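Local coordinates for imelysin-like protein (Psychrobacter arcticus, PDB 3PF0) that is of unknown function but belongs to the imelysin-like (peptidase M75) family, and may be a metalloendopeptidase, at residues Q107-A112 with L127-Y132; G118-S123 with K201-N206; Q248-S253 with A328-L333; Q317-E320 with T324-K327. All coordinates share one frame; numbering follows the deposited sequence. Where two conformers were deposited one is given.

Contact 1 of 4, residues Q107-A112 with L127-Y132; sequences QAWASA and LYINYY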
loop_
_atom_site.group_PDB
_atom_site.type_symbol
_atom_site.label_atom_id
_atom_site.label_comp_id
_atom_site.label_asym_id
_atom_site.label_seq_id
_atom_site.Cartn_x
_atom_site.Cartn_y
_atom_site.Cartn_z
ATOM N N GLN A 107 7.312 -1.283 0.468
ATOM C CA GLN A 107 6.617 -2.560 0.258
ATOM C C GLN A 107 5.611 -2.838 1.406
ATOM O O GLN A 107 4.493 -3.277 1.127
ATOM C CB GLN A 107 7.622 -3.712 0.132
ATOM C CG GLN A 107 8.337 -3.745 -1.223
ATOM C CD GLN A 107 9.352 -4.851 -1.286
ATOM O OE1 GLN A 107 10.412 -4.798 -0.661
ATOM N NE2 GLN A 107 9.071 -5.867 -2.074
ATOM N N ALA A 108 6.006 -2.559 2.675
ATOM C CA ALA A 108 5.165 -2.736 3.872
ATOM C C ALA A 108 3.956 -1.797 3.836
ATOM O O ALA A 108 2.850 -2.216 4.170
ATOM C CB ALA A 108 5.973 -2.499 5.147
ATOM N N TRP A 109 4.150 -0.549 3.424
ATOM C CA TRP A 109 3.028 0.379 3.330
ATOM C C TRP A 109 2.108 0.019 2.157
ATOM O O TRP A 109 0.892 0.183 2.283
ATOM C CB TRP A 109 3.478 1.828 3.231
ATOM C CG TRP A 109 2.318 2.773 3.079
ATOM C CD1 TRP A 109 1.934 3.418 1.943
ATOM C CD2 TRP A 109 1.296 3.035 4.056
ATOM N NE1 TRP A 109 0.761 4.106 2.163
ATOM C CE2 TRP A 109 0.333 3.864 3.442
ATOM C CE3 TRP A 109 1.095 2.635 5.390
ATOM C CZ2 TRP A 109 -0.797 4.332 4.126
ATOM C CZ3 TRP A 109 -0.032 3.090 6.062
ATOM C CH2 TRP A 109 -0.958 3.930 5.434
ATOM N N ALA A 110 2.673 -0.495 1.043
ATOM C CA ALA A 110 1.886 -0.928 -0.122
ATOM C C ALA A 110 0.905 -2.023 0.305
ATOM O O ALA A 110 -0.248 -2.008 -0.116
ATOM C CB ALA A 110 2.798 -1.425 -1.243
ATOM N N SER A 111 1.350 -2.922 1.204
ATOM C CA SER A 111 0.526 -3.983 1.775
ATOM C C SER A 111 -0.559 -3.388 2.681
ATOM O O SER A 111 -1.725 -3.736 2.518
ATOM C CB SER A 111 1.400 -4.967 2.543
ATOM O OG SER A 111 2.200 -5.669 1.604
ATOM N N ALA A 112 -0.197 -2.443 3.576
ATOM C CA ALA A 112 -1.140 -1.763 4.491
ATOM C C ALA A 112 -2.225 -0.959 3.731
ATOM O O ALA A 112 -3.306 -0.701 4.279
ATOM C CB ALA A 112 -0.382 -0.839 5.445
ATOM N N LEU A 127 -1.928 10.670 2.905
ATOM C CA LEU A 127 -1.242 11.495 1.912
ATOM C C LEU A 127 0.081 12.039 2.490
ATOM O O LEU A 127 1.033 12.233 1.739
ATOM C CB LEU A 127 -2.141 12.607 1.371
ATOM C CG LEU A 127 -3.290 12.133 0.444
ATOM C CD1 LEU A 127 -4.199 13.280 0.067
ATOM C CD2 LEU A 127 -2.762 11.388 -0.816
ATOM N N TYR A 128 0.168 12.186 3.831
ATOM C CA TYR A 128 1.406 12.564 4.519
ATOM C C TYR A 128 2.327 11.359 4.571
ATOM O O TYR A 128 3.535 11.528 4.695
ATOM C CB TYR A 128 1.132 13.101 5.946
ATOM C CG TYR A 128 0.602 14.522 5.975
ATOM C CD1 TYR A 128 1.469 15.609 6.051
ATOM C CD2 TYR A 128 -0.768 14.777 5.940
ATOM C CE1 TYR A 128 0.987 16.921 6.059
ATOM C CE2 TYR A 128 -1.263 16.086 5.966
ATOM C CZ TYR A 128 -0.380 17.153 6.018
ATOM O OH TYR A 128 -0.857 18.440 6.033
ATOM N N ILE A 129 1.753 10.140 4.471
ATOM C CA ILE A 129 2.488 8.872 4.477
ATOM C C ILE A 129 2.941 8.507 3.044
ATOM O O ILE A 129 4.096 8.110 2.845
ATOM C CB ILE A 129 1.638 7.738 5.132
ATOM C CG1 ILE A 129 1.469 7.988 6.642
ATOM C CG2 ILE A 129 2.254 6.351 4.882
ATOM C CD1 ILE A 129 0.318 7.258 7.283
ATOM N N ASN A 130 2.025 8.592 2.065
ATOM C CA ASN A 130 2.328 8.273 0.671
ATOM C C ASN A 130 1.503 9.155 -0.265
ATOM O O ASN A 130 0.366 8.814 -0.610
ATOM C CB ASN A 130 2.096 6.777 0.373
ATOM C CG ASN A 130 2.612 6.340 -0.986
ATOM O OD1 ASN A 130 3.619 6.838 -1.482
ATOM N ND2 ASN A 130 1.934 5.403 -1.624
ATOM N N TYR A 131 2.077 10.306 -0.661
ATOM C CA TYR A 131 1.392 11.238 -1.553
ATOM C C TYR A 131 1.448 10.668 -2.966
ATOM O O TYR A 131 2.436 10.834 -3.681
ATOM C CB TYR A 131 1.970 12.667 -1.474
ATOM C CG TYR A 131 0.985 13.689 -2.000
ATOM C CD1 TYR A 131 0.855 13.920 -3.369
ATOM C CD2 TYR A 131 0.104 14.338 -1.142
ATOM C CE1 TYR A 131 -0.114 14.790 -3.865
ATOM C CE2 TYR A 131 -0.851 15.232 -1.626
ATOM C CZ TYR A 131 -0.958 15.453 -2.987
ATOM O OH TYR A 131 -1.905 16.337 -3.452
ATOM N N TYR A 132 0.391 9.940 -3.337
ATOM C CA TYR A 132 0.295 9.238 -4.620
ATOM C C TYR A 132 -1.179 9.087 -5.038
ATOM O O TYR A 132 -1.996 8.760 -4.193
ATOM C CB TYR A 132 0.961 7.838 -4.498
ATOM C CG TYR A 132 1.053 7.073 -5.799
ATOM C CD1 TYR A 132 2.143 7.235 -6.651
ATOM C CD2 TYR A 132 0.036 6.213 -6.199
ATOM C CE1 TYR A 132 2.217 6.562 -7.865
ATOM C CE2 TYR A 132 0.105 5.526 -7.409
ATOM C CZ TYR A 132 1.196 5.709 -8.240
ATOM O OH TYR A 132 1.269 5.058 -9.443
#
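Trp109, in the last turn of helix 92-112, and Asn130, the first residue to leave helical geometry after helix 125-129, mark the closest backbone approach, their CA atoms 8.4 Å apart. At that spacing the gap is bridged by side chains alone, chiefly by the indole. Trp109 holds CG anti to its own amide nitrogen (chi1 178°), which carries the ring away from its helix and under Ile129. The two side chains stand roughly perpendicular, and the CG2 branch of Ile129 settles over one indole face in a CH-pi contact, 3.6 Å from the centroid of the six-membered ring and 16° off the normal. The same methyl is 3.5 Å from Trp109 CE2, so it rests near the shared bond of the two rings, while CD1 reaches Trp109 CH2 at 4.0 Å. At the pyrrole end, Asn130 CB comes obliquely to within 3.5 Å of Trp109 NE1, and the asparagine amide plane stands 82° from the ring. The polar ends converge on Glu113, whose OE2 takes a hydrogen bond from Asn130 ND2 and a weak one from Trp109 NE1. Replacing Trp109 with an alanine would probably open a gap beneath Ile129 CG2 and leave Glu113 without its weak indole bond. Leu200 touches both Trp109 and Ile129, and Leu196 and Ile203 also meet Ile129. Trp109 of helix 92-112 thus packs on the end of the short helix 125-129, with helix 183-214 as a third wall, within this all-helical imelysin-like fold.

Contact 2 of 4, residues G118-S123 with K201-N206; sequences GPATAS and KDIEKN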
loop_
_atom_site.group_PDB
_atom_site.type_symbol
_atom_site.label_atom_id
_atom_site.label_comp_id
_atom_site.label_asym_id
_atom_site.label_seq_id
_atom_site.Cartn_x
_atom_site.Cartn_y
_atom_site.Cartn_z
ATOM N N GLY A 118 -10.801 4.504 7.592
ATOM C CA GLY A 118 -10.440 4.601 8.998
ATOM C C GLY A 118 -9.260 5.481 9.363
ATOM O O GLY A 118 -9.046 6.525 8.750
ATOM N N PRO A 119 -8.520 5.091 10.429
ATOM C CA PRO A 119 -7.411 5.921 10.939
ATOM C C PRO A 119 -6.396 6.422 9.905
ATOM O O PRO A 119 -5.917 7.547 10.057
ATOM C CB PRO A 119 -6.710 4.994 11.933
ATOM C CG PRO A 119 -7.745 4.061 12.369
ATOM C CD PRO A 119 -8.711 3.886 11.260
ATOM N N ALA A 120 -6.056 5.608 8.880
ATOM C CA ALA A 120 -5.079 6.021 7.865
ATOM C C ALA A 120 -5.575 7.238 7.044
ATOM O O ALA A 120 -4.752 7.999 6.536
ATOM C CB ALA A 120 -4.748 4.857 6.942
ATOM N N THR A 121 -6.906 7.457 6.982
ATOM C CA THR A 121 -7.503 8.571 6.243
ATOM C C THR A 121 -7.771 9.785 7.149
ATOM O O THR A 121 -8.087 10.855 6.631
ATOM C CB THR A 121 -8.807 8.141 5.539
ATOM O OG1 THR A 121 -9.804 7.867 6.521
ATOM C CG2 THR A 121 -8.629 6.943 4.624
ATOM N N ALA A 122 -7.669 9.627 8.484
ATOM C CA ALA A 122 -7.916 10.722 9.431
ATOM C C ALA A 122 -6.890 11.847 9.224
ATOM O O ALA A 122 -5.691 11.575 9.099
ATOM C CB ALA A 122 -7.881 10.214 10.870
ATOM N N SER A 123 -7.388 13.104 9.105
ATOM C CA SER A 123 -6.600 14.322 8.859
ATOM C C SER A 123 -5.645 14.101 7.671
ATOM O O SER A 123 -4.496 14.547 7.714
ATOM C CB SER A 123 -5.842 14.737 10.122
ATOM O OG SER A 123 -6.729 14.905 11.218
ATOM N N LYS A 201 2.519 4.597 13.824
ATOM C CA LYS A 201 2.264 4.044 15.157
ATOM C C LYS A 201 0.930 4.537 15.682
ATOM O O LYS A 201 0.219 3.781 16.340
ATOM C CB LYS A 201 3.392 4.387 16.133
ATOM C CG LYS A 201 4.443 3.286 16.202
ATOM C CD LYS A 201 5.732 3.757 16.860
ATOM C CE LYS A 201 6.787 4.113 15.841
ATOM N NZ LYS A 201 7.602 5.285 16.265
ATOM N N ASP A 202 0.562 5.780 15.342
ATOM C CA ASP A 202 -0.714 6.354 15.756
ATOM C C ASP A 202 -1.877 5.612 15.096
ATOM O O ASP A 202 -2.887 5.396 15.754
ATOM C CB ASP A 202 -0.763 7.856 15.441
ATOM C CG ASP A 202 0.041 8.738 16.392
ATOM O OD1 ASP A 202 0.912 8.194 17.132
ATOM O OD2 ASP A 202 -0.184 9.973 16.389
ATOM N N ILE A 203 -1.715 5.190 13.815
ATOM C CA ILE A 203 -2.724 4.433 13.062
ATOM C C ILE A 203 -2.842 3.026 13.660
ATOM O O ILE A 203 -3.965 2.572 13.896
ATOM C CB ILE A 203 -2.424 4.415 11.539
ATOM C CG1 ILE A 203 -2.582 5.837 10.954
ATOM C CG2 ILE A 203 -3.335 3.417 10.782
ATOM C CD1 ILE A 203 -1.798 6.072 9.758
ATOM N N GLU A 204 -1.690 2.362 13.932
ATOM C CA GLU A 204 -1.626 1.045 14.574
ATOM C C GLU A 204 -2.347 1.064 15.949
ATOM O O GLU A 204 -3.149 0.168 16.221
ATOM C CB GLU A 204 -0.162 0.601 14.749
ATOM C CG GLU A 204 -0.015 -0.780 15.370
ATOM C CD GLU A 204 1.317 -1.114 16.011
ATOM O OE1 GLU A 204 2.300 -0.363 15.806
ATOM O OE2 GLU A 204 1.379 -2.150 16.711
ATOM N N LYS A 205 -2.075 2.092 16.787
ATOM C CA LYS A 205 -2.680 2.243 18.124
ATOM C C LYS A 205 -4.195 2.461 18.041
ATOM O O LYS A 205 -4.931 1.942 18.878
ATOM C CB LYS A 205 -2.039 3.399 18.909
ATOM C CG LYS A 205 -0.703 3.046 19.556
ATOM C CD LYS A 205 -0.314 4.068 20.623
ATOM N N ASN A 206 -4.647 3.210 17.013
ATOM C CA ASN A 206 -6.050 3.531 16.742
ATOM C C ASN A 206 -6.847 2.270 16.369
ATOM O O ASN A 206 -7.948 2.077 16.882
ATOM C CB ASN A 206 -6.130 4.575 15.615
ATOM C CG ASN A 206 -7.399 5.395 15.575
ATOM O OD1 ASN A 206 -8.502 4.905 15.803
ATOM N ND2 ASN A 206 -7.280 6.644 15.145
#
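Pro119 and Ile203 bring the loop and helix 183-214 within 5.4 Å, CA to CA. The loop turns into this position at Gly118, whose carbonyl oxygen accepts from Thr121 N and also from Thr121 OG1, the latter at 2.7 Å on a lone pair in the carbonyl plane. Pro119 follows and presents its ring to the helix. Its CG lies 3.5 Å from Asn206 CG, its CB touches the same amide near ND2, and both atoms of the puckered ring lie over one face of the flat carboxamide. Asn206 reaches it with CG anti to the backbone nitrogen (chi1 -157°), while its OD1 bonds Asn210 ND2 one turn on. Pro119 CB also meets Ile203 CG2 at 3.9 Å, and Trp207 and Leu214 of the same helix touch this proline. At Ala120 the backbone takes over: its CA is 3.8 Å from Ile203 CD1, with the methyl CB a little farther away at 4.3 Å. Tyr67 of helix 48-84 touches both Ala120 and Ile203. Thr121 turns its CB away and serves the loop itself. Thr121 OG1 and Asn206 OD1 bond within their own segment or helix, and the two segments meet through van der Waals contact, depending on fit rather than directional bonds.

Contact 3 of 4, residues Q248-S253 with A328-L333; sequences QPLGLS and ATQQEL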
loop_
_atom_site.group_PDB
_atom_site.type_symbol
_atom_site.label_atom_id
_atom_site.label_comp_id
_atom_site.label_asym_id
_atom_site.label_seq_id
_atom_site.Cartn_x
_atom_site.Cartn_y
_atom_site.Cartn_z
ATOM N N GLN A 248 -2.668 4.366 -16.549
ATOM C CA GLN A 248 -2.365 5.785 -16.722
ATOM C C GLN A 248 -0.856 6.078 -16.883
ATOM O O GLN A 248 -0.530 6.757 -17.851
ATOM C CB GLN A 248 -2.960 6.630 -15.581
ATOM C CG GLN A 248 -4.449 6.926 -15.750
ATOM C CD GLN A 248 -5.126 7.269 -14.442
ATOM O OE1 GLN A 248 -4.579 7.968 -13.577
ATOM N NE2 GLN A 248 -6.349 6.791 -14.270
ATOM N N PRO A 249 0.087 5.623 -16.014
ATOM C CA PRO A 249 1.498 6.008 -16.211
ATOM C C PRO A 249 2.171 5.398 -17.438
ATOM O O PRO A 249 3.128 5.983 -17.949
ATOM C CB PRO A 249 2.186 5.505 -14.945
ATOM C CG PRO A 249 1.105 5.268 -13.982
ATOM C CD PRO A 249 -0.061 4.835 -14.778
ATOM N N LEU A 250 1.690 4.236 -17.896
ATOM C CA LEU A 250 2.272 3.547 -19.041
ATOM C C LEU A 250 1.555 3.906 -20.357
ATOM O O LEU A 250 1.990 3.470 -21.427
ATOM C CB LEU A 250 2.275 2.022 -18.806
ATOM C CG LEU A 250 2.969 1.526 -17.517
ATOM C CD1 LEU A 250 2.721 0.047 -17.298
ATOM C CD2 LEU A 250 4.454 1.843 -17.515
ATOM N N GLY A 251 0.501 4.724 -20.259
ATOM C CA GLY A 251 -0.302 5.187 -21.387
ATOM C C GLY A 251 -0.827 4.064 -22.256
ATOM O O GLY A 251 -0.504 3.994 -23.445
ATOM N N LEU A 252 -1.609 3.159 -21.656
ATOM C CA LEU A 252 -2.161 1.994 -22.354
ATOM C C LEU A 252 -3.493 2.313 -23.052
ATOM O O LEU A 252 -3.807 1.685 -24.066
ATOM C CB LEU A 252 -2.341 0.809 -21.381
ATOM C CG LEU A 252 -1.116 0.348 -20.571
ATOM C CD1 LEU A 252 -1.504 -0.719 -19.595
ATOM C CD2 LEU A 252 0.003 -0.180 -21.468
ATOM N N SER A 253 -4.267 3.274 -22.511
ATOM C CA SER A 253 -5.572 3.688 -23.047
ATOM C C SER A 253 -5.482 4.984 -23.870
ATOM O O SER A 253 -6.297 5.199 -24.775
ATOM C CB SER A 253 -6.581 3.870 -21.916
ATOM O OG SER A 253 -6.138 4.824 -20.963
ATOM N N ALA A 328 3.352 -4.835 -24.974
ATOM C CA ALA A 328 2.454 -5.992 -24.966
ATOM C C ALA A 328 2.415 -6.662 -23.585
ATOM O O ALA A 328 1.336 -7.044 -23.129
ATOM C CB ALA A 328 2.877 -6.993 -26.032
ATOM N N THR A 329 3.577 -6.752 -22.902
ATOM C CA THR A 329 3.703 -7.349 -21.561
ATOM C C THR A 329 3.001 -6.473 -20.518
ATOM O O THR A 329 2.413 -6.996 -19.572
ATOM C CB THR A 329 5.179 -7.574 -21.189
ATOM O OG1 THR A 329 5.907 -8.023 -22.334
ATOM C CG2 THR A 329 5.342 -8.579 -20.066
ATOM N N GLN A 330 3.068 -5.146 -20.697
ATOM C CA GLN A 330 2.421 -4.169 -19.812
ATOM C C GLN A 330 0.903 -4.273 -19.969
ATOM O O GLN A 330 0.171 -4.168 -18.974
ATOM C CB GLN A 330 2.904 -2.744 -20.123
ATOM C CG GLN A 330 4.368 -2.471 -19.764
ATOM C CD GLN A 330 4.836 -1.127 -20.284
ATOM O OE1 GLN A 330 4.292 -0.572 -21.246
ATOM N NE2 GLN A 330 5.869 -0.577 -19.670
ATOM N N GLN A 331 0.442 -4.521 -21.220
ATOM C CA GLN A 331 -0.968 -4.708 -21.571
ATOM C C GLN A 331 -1.489 -6.004 -20.946
ATOM O O GLN A 331 -2.600 -6.014 -20.416
ATOM C CB GLN A 331 -1.164 -4.710 -23.104
ATOM C CG GLN A 331 -2.631 -4.592 -23.558
ATOM C CD GLN A 331 -3.347 -3.380 -22.993
ATOM O OE1 GLN A 331 -2.928 -2.233 -23.180
ATOM N NE2 GLN A 331 -4.434 -3.613 -22.270
ATOM N N GLU A 332 -0.672 -7.081 -20.986
ATOM C CA GLU A 332 -0.964 -8.386 -20.384
ATOM C C GLU A 332 -1.165 -8.251 -18.869
ATOM O O GLU A 332 -2.092 -8.849 -18.310
ATOM C CB GLU A 332 0.191 -9.346 -20.663
ATOM C CG GLU A 332 -0.157 -10.511 -21.563
ATOM C CD GLU A 332 0.898 -11.598 -21.528
ATOM O OE1 GLU A 332 2.018 -11.366 -22.041
ATOM O OE2 GLU A 332 0.620 -12.667 -20.937
ATOM N N LEU A 333 -0.293 -7.456 -18.210
ATOM C CA LEU A 333 -0.364 -7.201 -16.775
ATOM C C LEU A 333 -1.667 -6.479 -16.439
ATOM O O LEU A 333 -2.349 -6.884 -15.493
ATOM C CB LEU A 333 0.864 -6.412 -16.270
ATOM C CG LEU A 333 0.865 -6.006 -14.776
ATOM C CD1 LEU A 333 0.770 -7.226 -13.844
ATOM C CD2 LEU A 333 2.086 -5.188 -14.436
#
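The flat carboxamide of Gln330 carries both methyls of Leu250 above one and the same face. Leu250 CD1 stands 3.8 Å from Gln330 CD, almost straight above it, and Leu250 CD2 stands 3.5 Å from Gln330 NE2. The polar ends of this amide are occupied elsewhere: OE1 receives Lys327 NZ, and NE2 donates to Leu322 O, which together should fix its rotation. The glutamine runs out extended (chi2 171°), which brings the amide out beneath the leucine. Gln331 supplies the second flat group. Its chain leaves with CG anti to the backbone nitrogen and then bends at chi2 (55°), and this carries the carboxamide back toward Leu252. Its OE1 comes 3.6 Å from Leu252 CB, a contact between oxygen and hydrocarbon, while NE2 bonds Asp335. These two side chains run alongside one another, pointing opposite ways. Leu252 also reaches the helix itself, with CD1 3.9 Å from Gln330 O and CD2 4.1 Å from Gln330 CB. Thus Leu250 lies over the Gln330 amide, while Leu252 packs on the backbone and CB of Gln330 and beside Gln331 OE1; Ile246 of helix 225-250 also touches Leu252. Lys327 NZ bonds Leu250 O as well as Gln330 OE1, and the lysine's charge would probably stabilise the carbonyl end of the helix, where the partial charge is negative. The weakly bonded final turn finishes at Gly251, with positive phi and two bonds back into it. A helix C-terminus closed by this Schellman motif is packed, through Leu250 and Leu252, on the first turns of helix 327-351.

Contact 4 of 4, residues Q317-E320 with T324-K327; sequences QMPE and TADK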
loop_
_atom_site.group_PDB
_atom_site.type_symbol
_atom_site.label_atom_id
_atom_site.label_comp_id
_atom_site.label_asym_id
_atom_site.label_seq_id
_atom_site.Cartn_x
_atom_site.Cartn_y
_atom_site.Cartn_z
ATOM N N GLN A 317 8.446 -12.265 -14.361
ATOM C CA GLN A 317 9.287 -12.330 -15.564
ATOM C C GLN A 317 9.461 -10.934 -16.214
ATOM O O GLN A 317 10.138 -10.805 -17.236
ATOM C CB GLN A 317 8.768 -13.388 -16.565
ATOM C CG GLN A 317 7.365 -13.168 -17.160
ATOM C CD GLN A 317 6.817 -14.389 -17.893
ATOM O OE1 GLN A 317 5.633 -14.732 -17.781
ATOM N NE2 GLN A 317 7.653 -15.078 -18.665
HETATM N N MSE A 318 8.915 -9.886 -15.567
HETATM C CA MSE A 318 9.025 -8.492 -16.022
HETATM C C MSE A 318 10.232 -7.798 -15.332
HETATM O O MSE A 318 10.704 -8.322 -14.321
HETATM C CB MSE A 318 7.716 -7.739 -15.733
HETATM C CG MSE A 318 6.563 -8.184 -16.613
HETATM SE SE MSE A 318 4.874 -7.289 -16.185
HETATM C CE MSE A 318 5.147 -5.561 -17.031
ATOM N N PRO A 319 10.758 -6.646 -15.833
ATOM C CA PRO A 319 11.920 -6.017 -15.164
ATOM C C PRO A 319 11.564 -5.326 -13.838
ATOM O O PRO A 319 10.380 -5.165 -13.526
ATOM C CB PRO A 319 12.414 -4.996 -16.202
ATOM C CG PRO A 319 11.684 -5.317 -17.478
ATOM C CD PRO A 319 10.380 -5.886 -17.038
ATOM N N GLU A 320 12.601 -4.935 -13.045
ATOM C CA GLU A 320 12.464 -4.231 -11.754
ATOM C C GLU A 320 11.640 -2.966 -11.904
ATOM O O GLU A 320 10.835 -2.650 -11.031
ATOM C CB GLU A 320 13.833 -3.879 -11.167
ATOM C CG GLU A 320 14.554 -5.047 -10.524
ATOM C CD GLU A 320 15.792 -4.672 -9.735
ATOM O OE1 GLU A 320 16.390 -3.604 -10.006
ATOM O OE2 GLU A 320 16.169 -5.463 -8.840
ATOM N N THR A 324 10.240 -0.169 -18.238
ATOM C CA THR A 324 11.235 -0.678 -19.197
ATOM C C THR A 324 10.758 -1.982 -19.865
ATOM O O THR A 324 11.489 -2.544 -20.681
ATOM C CB THR A 324 12.626 -0.869 -18.535
ATOM O OG1 THR A 324 12.606 -2.024 -17.703
ATOM C CG2 THR A 324 13.086 0.347 -17.726
ATOM N N ALA A 325 9.550 -2.467 -19.521
ATOM C CA ALA A 325 8.998 -3.685 -20.109
ATOM C C ALA A 325 8.401 -3.404 -21.481
ATOM O O ALA A 325 8.189 -2.233 -21.821
ATOM C CB ALA A 325 7.934 -4.262 -19.199
ATOM N N ASP A 326 8.126 -4.486 -22.266
ATOM C CA ASP A 326 7.501 -4.382 -23.589
ATOM C C ASP A 326 6.065 -3.906 -23.421
ATOM O O ASP A 326 5.435 -4.224 -22.406
ATOM C CB ASP A 326 7.536 -5.730 -24.339
ATOM C CG ASP A 326 8.925 -6.279 -24.593
ATOM O OD1 ASP A 326 9.677 -5.658 -25.376
ATOM O OD2 ASP A 326 9.245 -7.356 -24.047
ATOM N N LYS A 327 5.548 -3.129 -24.397
ATOM C CA LYS A 327 4.184 -2.598 -24.360
ATOM C C LYS A 327 3.138 -3.709 -24.266
ATOM O O LYS A 327 2.173 -3.555 -23.524
ATOM C CB LYS A 327 3.906 -1.710 -25.579
ATOM C CG LYS A 327 4.124 -0.228 -25.311
ATOM C CD LYS A 327 2.961 0.411 -24.542
ATOM C CE LYS A 327 3.300 1.789 -24.028
ATOM N NZ LYS A 327 4.119 1.740 -22.787
#
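Apolar contacts come first: Pro319 CD lies 3.6 Å from Ala325 CB, and the selenomethionine Met318 brings its CE to 3.8 Å from the same methyl. Ala325 is thus touched by two consecutive residues. Met318 manages this by a bend at chi3 (78°), which swings CE toward Ala325. Its SE meets Leu333 and its CG meets Thr329, both of helix 327-351. Polar atoms enter against carbon. Thr324 OG1 sits 3.3 Å from Pro319 CB and nearly as close to CG, its first torsion (74°) setting the hydroxyl between the backbone nitrogen and carbonyl carbon; its hydrogen bond is to Asp321 O. The two segments are the limbs of the loop linking helix 298-316 to helix 327-351, and the second leads into that helix, with Asp326 at the N-cap position but without a side-chain capping bond. A glycine at Pro319 would probably leave Ala325 CB without its ring partner and open a gap beside Thr324, with the limb freer to turn. Further hydrogen bonds tie the first limb elsewhere in the chain: Met318 O accepts from the guanidinium NH1 of Arg269, and the backbones of Glu320 and Arg269 are hydrogen-bonded.

Overall arrangement
From the N terminus, helix 92-112 enters contact 1, which closes a short loop onto residues 127-132. Inside that loop lies 118-123, whose partner 201-206 comes later, so contacts 1 and 2 cross. Their centres are 13 Å apart and they touch through Ile129 and Ile203, joining helices 92-112, 125-129 and 183-214. Contact 3 then opens at the end of helix 225-250 and closes a loop of 74 intervening residues onto helix 327-351. Contact 4 is nested within it, folding the connection just before that helix, and the two touch. Contacts 2 and 3, about 34 Å apart between centres, lie on opposite sides of the chain's centre.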